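PDB 1IQQ: S3-RNase from Pyrus pyrifolia, which cleaves RNA as a T2-family ribonuclease of the pear pistil and acts in gametophytic self-incompatibility, by which the plant rejects its own pollen. Local coordinates for residues Trp81-Gly89 and Asp97-Thr105; Ile126-Leu135 and Tyr192-Tyr200. All coordinates share one frame; numbering follows the deposited sequence.

Contact 1 of 2, residues Trp81-Gly89 and Asp97-Thr105; sequences WDKEWMKHG and DNENHYFET
Trp85 turns its indole across to helix 99-105 because its CG stands anti to the backbone N (chi1 161°), and Glu99, with CG likewise anti to N (chi1 178°) and its chain extended, runs over the same ring. The evidence is a CH-pi contact: Glu99 CA sits 3.6 Å from the centroid of the six-membered ring of Trp85, almost on its normal. Beyond it, Glu99 CG lies 3.8 Å from Trp85 CG, so the residue lies along one face of the indole, from its CA over the six-membered ring to its carboxylate near CD1. A second CH-pi contact pairs Tyr102 with Gly89, whose CA lies 3.4 Å from the phenol centroid; lacking a beta carbon, Gly89 lets the ring settle flat on its backbone. Gly89 closes a wider pi-type turn in which Glu84 O accepts from both His88 N and Gly89 N. Phe103 comes in edge first, its CZ 3.3 Å from Trp81 O.

The polar atoms meet through intermediaries. One water donates to catalytic Glu84 OE1 and, at 2.7 Å, to Tyr102 OH, which is also hydrogen-bonded to Leu35 O. Asp82 OD1 and Glu99 OE2 are like charges 3.9 Å apart; Arg56 forms salt bridges with both and probably offsets their repulsion. On the other helix, Asn98 is the N-cap, its OD1 accepting from His101 N at 2.9 Å.

The axes of segments 81-89 and 99-105 cross at 98°, with segment 81-89 carrying the active-site residues Glu84, Lys87 and His88. Helix 58-67 packs on Trp81 and Phe103 through Leu64, while Trp36 of strand 30-38 stacks on His88.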
loop_
_atom_site.group_PDB
_atom_site.type_symbol
_atom_site.label_atom_id
_atom_site.label_comp_id
_atom_site.label_asym_id
_atom_site.label_seq_id
_atom_site.Cartn_x
_atom_site.Cartn_y
_atom_site.Cartn_z
ATOM N N TRP A 81 5.251 11.387 6.934
ATOM C CA TRP A 81 3.804 11.319 7.161
ATOM C C TRP A 81 3.114 12.663 6.837
ATOM O O TRP A 81 1.950 12.668 6.291
ATOM C CB TRP A 81 3.533 10.945 8.597
ATOM C CG TRP A 81 3.950 9.554 8.940
ATOM C CD1 TRP A 81 3.863 8.444 8.126
ATOM C CD2 TRP A 81 4.578 9.138 10.142
ATOM N NE1 TRP A 81 4.421 7.354 8.763
ATOM C CE2 TRP A 81 4.878 7.753 9.997
ATOM C CE3 TRP A 81 4.933 9.802 11.338
ATOM C CZ2 TRP A 81 5.520 7.009 10.989
ATOM C CZ3 TRP A 81 5.574 9.061 12.352
ATOM C CH2 TRP A 81 5.864 7.660 12.157
ATOM N N ASP A 82 3.750 13.794 7.176
ATOM C CA ASP A 82 3.138 15.075 6.881
ATOM C C ASP A 82 2.822 15.144 5.364
ATOM O O ASP A 82 1.727 15.671 4.998
ATOM C CB ASP A 82 4.133 16.192 7.212
ATOM C CG ASP A 82 4.196 16.521 8.681
ATOM O OD1 ASP A 82 3.454 16.001 9.512
ATOM O OD2 ASP A 82 5.015 17.387 8.996
ATOM N N LYS A 83 3.737 14.687 4.518
ATOM C CA LYS A 83 3.500 14.755 3.039
ATOM C C LYS A 83 2.377 13.810 2.588
ATOM O O LYS A 83 1.692 14.111 1.617
ATOM C CB LYS A 83 4.768 14.455 2.234
ATOM C CG LYS A 83 5.949 15.460 2.506
ATOM C CD LYS A 83 7.150 15.034 1.624
ATOM C CE LYS A 83 8.470 15.601 2.139
ATOM N NZ LYS A 83 9.285 14.578 2.929
ATOM N N GLU A 84 2.286 12.640 3.220
ATOM C CA GLU A 84 1.190 11.725 2.836
ATOM C C GLU A 84 -0.139 12.361 3.142
ATOM O O GLU A 84 -1.084 12.241 2.348
ATOM C CB GLU A 84 1.318 10.386 3.614
ATOM C CG GLU A 84 2.664 9.628 3.249
ATOM C CD GLU A 84 2.762 9.187 1.803
ATOM O OE1 GLU A 84 1.745 9.044 1.052
ATOM O OE2 GLU A 84 3.934 8.961 1.402
ATOM N N TRP A 85 -0.230 13.018 4.284
ATOM C CA TRP A 85 -1.457 13.711 4.594
ATOM C C TRP A 85 -1.681 14.859 3.609
ATOM O O TRP A 85 -2.768 15.037 3.083
ATOM C CB TRP A 85 -1.429 14.224 6.034
ATOM C CG TRP A 85 -2.437 15.316 6.275
ATOM C CD1 TRP A 85 -2.157 16.635 6.527
ATOM C CD2 TRP A 85 -3.849 15.192 6.230
ATOM N NE1 TRP A 85 -3.338 17.352 6.633
ATOM C CE2 TRP A 85 -4.387 16.468 6.462
ATOM C CE3 TRP A 85 -4.719 14.107 6.024
ATOM C CZ2 TRP A 85 -5.760 16.707 6.483
ATOM C CZ3 TRP A 85 -6.058 14.328 6.049
ATOM C CH2 TRP A 85 -6.584 15.645 6.276
ATOM N N MET A 86 -0.682 15.714 3.447
ATOM C CA MET A 86 -0.922 16.861 2.567
ATOM C C MET A 86 -1.227 16.517 1.129
ATOM O O MET A 86 -2.095 17.176 0.486
ATOM C CB MET A 86 0.261 17.840 2.646
ATOM C CG MET A 86 0.331 18.621 3.980
ATOM S SD MET A 86 -1.158 19.432 4.421
ATOM C CE MET A 86 -1.131 20.803 3.208
ATOM N N LYS A 87 -0.508 15.536 0.586
ATOM C CA LYS A 87 -0.740 15.172 -0.810
ATOM C C LYS A 87 -1.952 14.314 -1.059
ATOM O O LYS A 87 -2.675 14.507 -2.038
ATOM C CB LYS A 87 0.454 14.442 -1.386
ATOM C CG LYS A 87 0.329 14.187 -2.859
ATOM C CD LYS A 87 1.628 13.605 -3.458
ATOM C CE LYS A 87 1.323 13.175 -4.877
ATOM N NZ LYS A 87 2.316 12.254 -5.521
ATOM N N HIS A 88 -2.184 13.359 -0.171
ATOM C CA HIS A 88 -3.323 12.421 -0.386
ATOM C C HIS A 88 -4.487 12.481 0.609
ATOM O O HIS A 88 -5.634 12.609 0.181
ATOM C CB HIS A 88 -2.717 11.009 -0.400
ATOM C CG HIS A 88 -1.741 10.812 -1.512
ATOM N ND1 HIS A 88 -2.150 10.763 -2.814
ATOM C CD2 HIS A 88 -0.393 10.613 -1.513
ATOM C CE1 HIS A 88 -1.103 10.529 -3.587
ATOM N NE2 HIS A 88 -0.028 10.429 -2.825
ATOM N N GLY A 89 -4.199 12.385 1.919
ATOM C CA GLY A 89 -5.249 12.375 2.946
ATOM C C GLY A 89 -6.180 13.565 2.811
ATOM O O GLY A 89 -7.399 13.464 3.019
ATOM N N ASP A 97 -11.703 12.856 7.844
ATOM C CA ASP A 97 -12.013 14.168 8.423
ATOM C C ASP A 97 -10.851 15.113 8.640
ATOM O O ASP A 97 -10.998 16.314 8.524
ATOM C CB ASP A 97 -12.722 13.937 9.749
ATOM C CG ASP A 97 -13.266 15.227 10.352
ATOM O OD1 ASP A 97 -14.355 15.691 9.913
ATOM O OD2 ASP A 97 -12.617 15.727 11.281
ATOM N N ASN A 98 -9.707 14.563 9.028
ATOM C CA ASN A 98 -8.594 15.418 9.424
ATOM C C ASN A 98 -7.371 14.517 9.444
ATOM O O ASN A 98 -7.475 13.289 9.246
ATOM C CB ASN A 98 -8.911 15.976 10.846
ATOM C CG ASN A 98 -8.991 14.887 11.920
ATOM O OD1 ASN A 98 -7.991 14.309 12.358
ATOM N ND2 ASN A 98 -10.212 14.606 12.388
ATOM N N GLU A 99 -6.212 15.110 9.686
ATOM C CA GLU A 99 -4.964 14.342 9.655
ATOM C C GLU A 99 -4.918 13.156 10.590
ATOM O O GLU A 99 -4.431 12.078 10.242
ATOM C CB GLU A 99 -3.790 15.306 9.954
ATOM C CG GLU A 99 -2.427 14.640 9.992
ATOM C CD GLU A 99 -1.282 15.618 10.176
ATOM O OE1 GLU A 99 -1.431 16.837 9.942
ATOM O OE2 GLU A 99 -0.184 15.125 10.540
ATOM N N ASN A 100 -5.328 13.353 11.828
ATOM C CA ASN A 100 -5.307 12.229 12.769
ATOM C C ASN A 100 -6.299 11.117 12.294
ATOM O O ASN A 100 -5.957 9.897 12.324
ATOM C CB ASN A 100 -5.694 12.722 14.193
ATOM C CG ASN A 100 -4.556 13.432 14.849
ATOM O OD1 ASN A 100 -3.433 12.913 14.898
ATOM N ND2 ASN A 100 -4.823 14.638 15.364
ATOM N N HIS A 101 -7.487 11.512 11.829
ATOM C CA HIS A 101 -8.464 10.550 11.361
ATOM C C HIS A 101 -7.946 9.788 10.156
ATOM O O HIS A 101 -8.222 8.601 10.002
ATOM C CB HIS A 101 -9.796 11.294 11.057
ATOM C CG HIS A 101 -10.903 10.400 10.576
ATOM N ND1 HIS A 101 -11.347 9.290 11.275
ATOM C CD2 HIS A 101 -11.680 10.514 9.495
ATOM C CE1 HIS A 101 -12.378 8.756 10.621
ATOM N NE2 HIS A 101 -12.601 9.486 9.546
ATOM N N TYR A 102 -7.186 10.466 9.308
ATOM C CA TYR A 102 -6.595 9.781 8.154
ATOM C C TYR A 102 -5.685 8.627 8.588
ATOM O O TYR A 102 -5.819 7.478 8.088
ATOM C CB TYR A 102 -5.737 10.798 7.367
ATOM C CG TYR A 102 -5.015 10.271 6.176
ATOM C CD1 TYR A 102 -5.720 9.594 5.145
ATOM C CD2 TYR A 102 -3.614 10.486 6.014
ATOM C CE1 TYR A 102 -5.059 9.138 3.965
ATOM C CE2 TYR A 102 -2.965 10.051 4.885
ATOM C CZ TYR A 102 -3.671 9.371 3.840
ATOM O OH TYR A 102 -3.040 8.950 2.701
ATOM N N PHE A 103 -4.783 8.869 9.509
ATOM C CA PHE A 103 -3.890 7.835 9.945
ATOM C C PHE A 103 -4.619 6.798 10.789
ATOM O O PHE A 103 -4.292 5.621 10.710
ATOM C CB PHE A 103 -2.728 8.505 10.681
ATOM C CG PHE A 103 -1.798 9.249 9.761
ATOM C CD1 PHE A 103 -1.108 8.605 8.718
ATOM C CD2 PHE A 103 -1.621 10.645 9.909
ATOM C CE1 PHE A 103 -0.308 9.360 7.864
ATOM C CE2 PHE A 103 -0.809 11.376 9.057
ATOM C CZ PHE A 103 -0.156 10.731 8.020
ATOM N N GLU A 104 -5.574 7.235 11.612
ATOM C CA GLU A 104 -6.356 6.231 12.380
ATOM C C GLU A 104 -7.140 5.356 11.427
ATOM O O GLU A 104 -7.314 4.164 11.692
ATOM C CB GLU A 104 -7.317 6.970 13.329
ATOM C CG GLU A 104 -6.604 7.644 14.482
ATOM C CD GLU A 104 -7.421 8.762 15.130
ATOM O OE1 GLU A 104 -8.593 8.998 14.719
ATOM O OE2 GLU A 104 -6.841 9.415 16.056
ATOM N N THR A 105 -7.616 5.910 10.316
ATOM C CA THR A 105 -8.367 5.129 9.325
ATOM C C THR A 105 -7.454 4.070 8.692
ATOM O O THR A 105 -7.857 2.915 8.511
ATOM C CB THR A 105 -8.892 6.031 8.245
ATOM O OG1 THR A 105 -9.913 6.886 8.830
ATOM C CG2 THR A 105 -9.514 5.177 7.091
HETATM O O HOH W 1 1.654 16.788 11.412
HETATM O O HOH W 2 0.800 17.321 8.185
HETATM O O HOH W 3 -0.881 8.148 1.230
#

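Contact 2 of 2, residues Ile126-Leu135 and Tyr192-Tyr200. With NAG (2-acetamido-2-deoxy-beta-D-glucopyranose), chain B.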
loop_
_atom_site.group_PDB
_atom_site.type_symbol
_atom_site.label_atom_id
_atom_site.label_comp_id
_atom_site.label_asym_id
_atom_site.label_seq_id
_atom_site.Cartn_x
_atom_site.Cartn_y
_atom_site.Cartn_z
ATOM N N ILE A 126 1.009 -18.579 1.670
ATOM C CA ILE A 126 2.100 -17.913 0.926
ATOM C C ILE A 126 2.886 -17.052 1.913
ATOM O O ILE A 126 2.415 -16.019 2.402
ATOM C CB ILE A 126 1.473 -17.074 -0.199
ATOM C CG1 ILE A 126 0.830 -18.012 -1.244
ATOM C CG2 ILE A 126 2.517 -16.189 -0.953
ATOM C CD1 ILE A 126 0.044 -17.287 -2.330
ATOM N N GLU A 127 4.088 -17.555 2.239
ATOM C CA GLU A 127 4.975 -16.874 3.199
ATOM C C GLU A 127 6.116 -16.271 2.391
ATOM O O GLU A 127 6.376 -16.741 1.272
ATOM C CB GLU A 127 5.504 -17.922 4.161
ATOM C CG GLU A 127 4.367 -18.614 4.909
ATOM C CD GLU A 127 3.764 -17.702 5.991
ATOM O OE1 GLU A 127 4.448 -16.731 6.423
ATOM O OE2 GLU A 127 2.637 -18.019 6.438
ATOM N N PRO A 128 6.857 -15.280 2.966
ATOM C CA PRO A 128 7.979 -14.605 2.282
ATOM C C PRO A 128 9.240 -15.491 2.315
ATOM O O PRO A 128 10.259 -15.139 2.881
ATOM C CB PRO A 128 8.122 -13.284 3.034
ATOM C CG PRO A 128 7.683 -13.653 4.495
ATOM C CD PRO A 128 6.536 -14.606 4.248
ATOM N N ASP A 129 9.115 -16.616 1.613
ATOM C CA ASP A 129 10.129 -17.645 1.563
ATOM C C ASP A 129 11.081 -17.498 0.360
ATOM O O ASP A 129 12.055 -18.273 0.236
ATOM C CB ASP A 129 9.435 -19.007 1.508
ATOM C CG ASP A 129 8.800 -19.435 2.811
ATOM O OD1 ASP A 129 9.285 -19.050 3.899
ATOM O OD2 ASP A 129 7.831 -20.204 2.727
ATOM N N GLY A 130 10.848 -16.509 -0.491
ATOM C CA GLY A 130 11.698 -16.250 -1.654
ATOM C C GLY A 130 11.502 -17.270 -2.759
ATOM O O GLY A 130 12.459 -17.597 -3.461
ATOM N N LYS A 131 10.299 -17.810 -2.896
ATOM C CA LYS A 131 10.000 -18.782 -3.932
ATOM C C LYS A 131 9.453 -18.106 -5.190
ATOM O O LYS A 131 8.885 -17.037 -5.128
ATOM C CB LYS A 131 8.898 -19.724 -3.465
ATOM C CG LYS A 131 9.230 -20.623 -2.262
ATOM C CD LYS A 131 8.015 -21.439 -1.891
ATOM C CE LYS A 131 8.274 -22.406 -0.703
ATOM N NZ LYS A 131 6.937 -23.090 -0.460
ATOM N N LYS A 132 9.594 -18.764 -6.358
ATOM C CA LYS A 132 9.048 -18.239 -7.589
ATOM C C LYS A 132 7.617 -18.692 -7.607
ATOM O O LYS A 132 7.298 -19.863 -7.326
ATOM C CB LYS A 132 9.789 -18.839 -8.799
ATOM C CG LYS A 132 11.138 -18.122 -9.010
ATOM C CD LYS A 132 11.924 -18.727 -10.206
ATOM C CE LYS A 132 13.348 -18.184 -10.305
ATOM N NZ LYS A 132 14.098 -18.881 -11.415
ATOM N N ARG A 133 6.716 -17.767 -7.897
ATOM C CA ARG A 133 5.304 -18.071 -7.850
ATOM C C ARG A 133 4.540 -17.690 -9.123
ATOM O O ARG A 133 4.997 -16.837 -9.913
ATOM C CB ARG A 133 4.725 -17.299 -6.688
ATOM C CG ARG A 133 5.461 -17.698 -5.423
ATOM C CD ARG A 133 4.840 -16.981 -4.311
ATOM N NE ARG A 133 5.578 -17.200 -3.065
ATOM C CZ ARG A 133 5.404 -18.201 -2.242
ATOM N NH1 ARG A 133 4.474 -19.146 -2.516
ATOM N NH2 ARG A 133 6.171 -18.211 -1.152
ATOM N N ALA A 134 3.394 -18.357 -9.338
ATOM C CA ALA A 134 2.501 -17.950 -10.398
ATOM C C ALA A 134 1.693 -16.718 -9.969
ATOM O O ALA A 134 1.159 -16.630 -8.823
ATOM C CB ALA A 134 1.526 -19.077 -10.749
ATOM N N LEU A 135 1.511 -15.763 -10.867
ATOM C CA LEU A 135 0.733 -14.555 -10.558
ATOM C C LEU A 135 -0.657 -14.909 -10.058
ATOM O O LEU A 135 -1.103 -14.262 -9.100
ATOM C CB LEU A 135 0.557 -13.741 -11.824
ATOM C CG LEU A 135 -0.365 -12.555 -11.736
ATOM C CD1 LEU A 135 0.185 -11.548 -10.730
ATOM C CD2 LEU A 135 -0.519 -11.894 -13.128
ATOM N N TYR A 192 5.100 -3.970 -14.314
ATOM C CA TYR A 192 4.116 -5.031 -14.541
ATOM C C TYR A 192 4.520 -6.346 -13.950
ATOM O O TYR A 192 5.734 -6.757 -14.004
ATOM C CB TYR A 192 3.925 -5.188 -16.077
ATOM C CG TYR A 192 3.226 -6.465 -16.556
ATOM C CD1 TYR A 192 1.816 -6.525 -16.635
ATOM C CD2 TYR A 192 3.968 -7.523 -17.011
ATOM C CE1 TYR A 192 1.200 -7.681 -17.200
ATOM C CE2 TYR A 192 3.369 -8.665 -17.576
ATOM C CZ TYR A 192 1.991 -8.705 -17.646
ATOM O OH TYR A 192 1.432 -9.848 -18.159
ATOM N N CYS A 193 3.549 -7.062 -13.401
ATOM C CA CYS A 193 3.832 -8.402 -12.889
ATOM C C CYS A 193 3.480 -9.448 -13.957
ATOM O O CYS A 193 2.358 -9.534 -14.368
ATOM C CB CYS A 193 2.969 -8.723 -11.643
ATOM S SG CYS A 193 3.437 -7.789 -10.152
ATOM N N PRO A 194 4.449 -10.264 -14.367
ATOM C CA PRO A 194 4.178 -11.273 -15.392
ATOM C C PRO A 194 3.382 -12.436 -14.847
ATOM O O PRO A 194 3.248 -12.616 -13.630
ATOM C CB PRO A 194 5.570 -11.683 -15.810
ATOM C CG PRO A 194 6.453 -11.586 -14.412
ATOM C CD PRO A 194 5.834 -10.331 -13.809
ATOM N N THR A 195 2.914 -13.318 -15.741
ATOM C CA THR A 195 2.087 -14.431 -15.279
ATOM C C THR A 195 2.799 -15.497 -14.469
ATOM O O THR A 195 2.132 -16.210 -13.713
ATOM C CB THR A 195 1.309 -15.062 -16.466
ATOM O OG1 THR A 195 2.260 -15.629 -17.348
ATOM C CG2 THR A 195 0.480 -14.035 -17.217
ATOM N N ASN A 196 4.115 -15.625 -14.568
ATOM C CA ASN A 196 4.802 -16.644 -13.855
ATOM C C ASN A 196 6.163 -16.162 -13.401
ATOM O O ASN A 196 6.665 -15.107 -13.852
ATOM C CB ASN A 196 4.906 -17.897 -14.756
ATOM C CG ASN A 196 5.189 -19.140 -13.958
ATOM O OD1 ASN A 196 4.849 -19.212 -12.770
ATOM N ND2 ASN A 196 5.782 -20.138 -14.589
ATOM N N ASN A 197 6.715 -16.910 -12.432
ATOM C CA ASN A 197 8.024 -16.633 -11.882
ATOM C C ASN A 197 8.203 -15.344 -11.147
ATOM O O ASN A 197 9.197 -14.662 -11.304
ATOM C CB ASN A 197 9.067 -16.809 -12.984
ATOM C CG ASN A 197 9.144 -18.236 -13.415
ATOM O OD1 ASN A 197 9.155 -19.157 -12.571
ATOM N ND2 ASN A 197 9.157 -18.468 -14.745
ATOM N N ILE A 198 7.205 -15.000 -10.332
ATOM C CA ILE A 198 7.311 -13.831 -9.464
ATOM C C ILE A 198 7.899 -14.288 -8.129
ATOM O O ILE A 198 7.354 -15.166 -7.485
ATOM C CB ILE A 198 5.902 -13.253 -9.205
ATOM C CG1 ILE A 198 5.293 -12.719 -10.531
ATOM C CG2 ILE A 198 5.981 -12.140 -8.113
ATOM C CD1 ILE A 198 3.838 -12.375 -10.425
ATOM N N LYS A 199 8.998 -13.695 -7.713
ATOM C CA LYS A 199 9.585 -14.079 -6.438
ATOM C C LYS A 199 8.925 -13.376 -5.233
ATOM O O LYS A 199 8.721 -12.189 -5.251
ATOM C CB LYS A 199 11.102 -13.712 -6.403
ATOM C CG LYS A 199 11.769 -14.019 -5.082
ATOM C CD LYS A 199 13.252 -13.565 -5.120
ATOM C CE LYS A 199 13.844 -13.666 -3.691
ATOM N NZ LYS A 199 15.336 -13.542 -3.722
ATOM N N TYR A 200 8.584 -14.207 -4.236
ATOM C CA TYR A 200 8.124 -13.681 -2.939
ATOM C C TYR A 200 8.438 -14.793 -1.928
ATOM O O TYR A 200 7.997 -15.954 -2.095
ATOM C CB TYR A 200 6.617 -13.348 -2.957
ATOM C CG TYR A 200 6.085 -12.978 -1.586
ATOM C CD1 TYR A 200 6.412 -11.758 -0.994
ATOM C CD2 TYR A 200 5.293 -13.851 -0.868
ATOM C CE1 TYR A 200 5.953 -11.417 0.264
ATOM C CE2 TYR A 200 4.853 -13.557 0.410
ATOM C CZ TYR A 200 5.171 -12.322 0.982
ATOM O OH TYR A 200 4.638 -11.970 2.216
ATOM O OXT TYR A 200 9.103 -14.418 -0.914
HETATM C C1 NAG B . 3.752 -12.509 11.519
HETATM C C2 NAG B . 5.090 -13.185 11.331
HETATM C C3 NAG B . 5.211 -14.463 12.095
HETATM C C4 NAG B . 4.886 -14.214 13.563
HETATM C C5 NAG B . 3.547 -13.504 13.701
HETATM C C6 NAG B . 3.275 -13.114 15.145
HETATM C C7 NAG B . 6.062 -12.833 9.222
HETATM C C8 NAG B . 5.962 -13.269 7.720
HETATM N N2 NAG B . 5.228 -13.518 9.945
HETATM O O3 NAG B . 6.580 -14.891 11.975
HETATM O O4 NAG B . 4.850 -15.463 14.282
HETATM O O5 NAG B . 3.550 -12.274 12.930
HETATM O O6 NAG B . 1.946 -12.619 15.266
HETATM O O7 NAG B . 6.915 -12.047 9.635
HETATM O O HOH W 4 3.085 -13.628 3.605
#
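Tyr200 O, one oxygen of the C-terminal carboxylate, accepts three hydrogen bonds: from Arg133 NE at 2.9 Å, from Arg133 NH2 at 3.1 Å and from Lys131 N, which comes from above the carbonyl plane. The arginine grips side-on, its chain extended from CG to NE, and the oxygen lies close to the guanidinium plane. That plane is packed on both faces, by Lys131 CB and by Ile126 CG2. The other oxygen, Tyr200 OXT, receives Gly130 N at 2.8 Å. Gly130 and Lys131 thus both face Tyr200 in a G1 beta bulge, where the positive phi of Gly130 suits a glycine.

From here the antiparallel pairing runs through the hydrogen-bonded pair Arg133-Ile198, with Arg133 N 2.7 Å from Ile198 O, to a second G1 bulge at Asn197 and Ile198. Leu135 N then bonds to Thr195 O, and Leu135 CD1 rests 3.8 Å from Ile198 CD1.

The Tyr200 phenol takes Pro128 CA over one face, 4.0 Å from its centroid, and Ile126 CG2 at its edge. Its OH donates to a water, which donates in turn to Ile126 O.

An alanine in place of Arg133 would remove two of the three donors to Tyr200 O and would probably leave the terminal carboxylate without its cationic mate.

Both carboxylate oxygens and the terminal ring are therefore engaged, which is consistent with a chain end held by hydrogen bonds from the arginine and the backbone, probably aided by charge.

In the fold
Contact 1 is core packing and contact 2 is partly buried, nearer the surface: seven of the ten touching residues are buried in the first, four of eighteen in the second. They share no helix or strand and lie on opposite sides of the chain's centre, with centres 32 Å apart. The chemistry follows the place. Between 81-89 and 97-105 no direct hydrogen bond crosses, and rings and CH-pi contacts join two helices, one of which carries catalytic residues. Between 126-135 and 192-200, backbone bonds and the arginine's hydrogen bonds to the terminal carboxylate join two short antiparallel strands, of which 198-199 also pairs in parallel with strand 161-171; the Cys155-Cys193 disulfide ties segment 192-200 to strand 152-158.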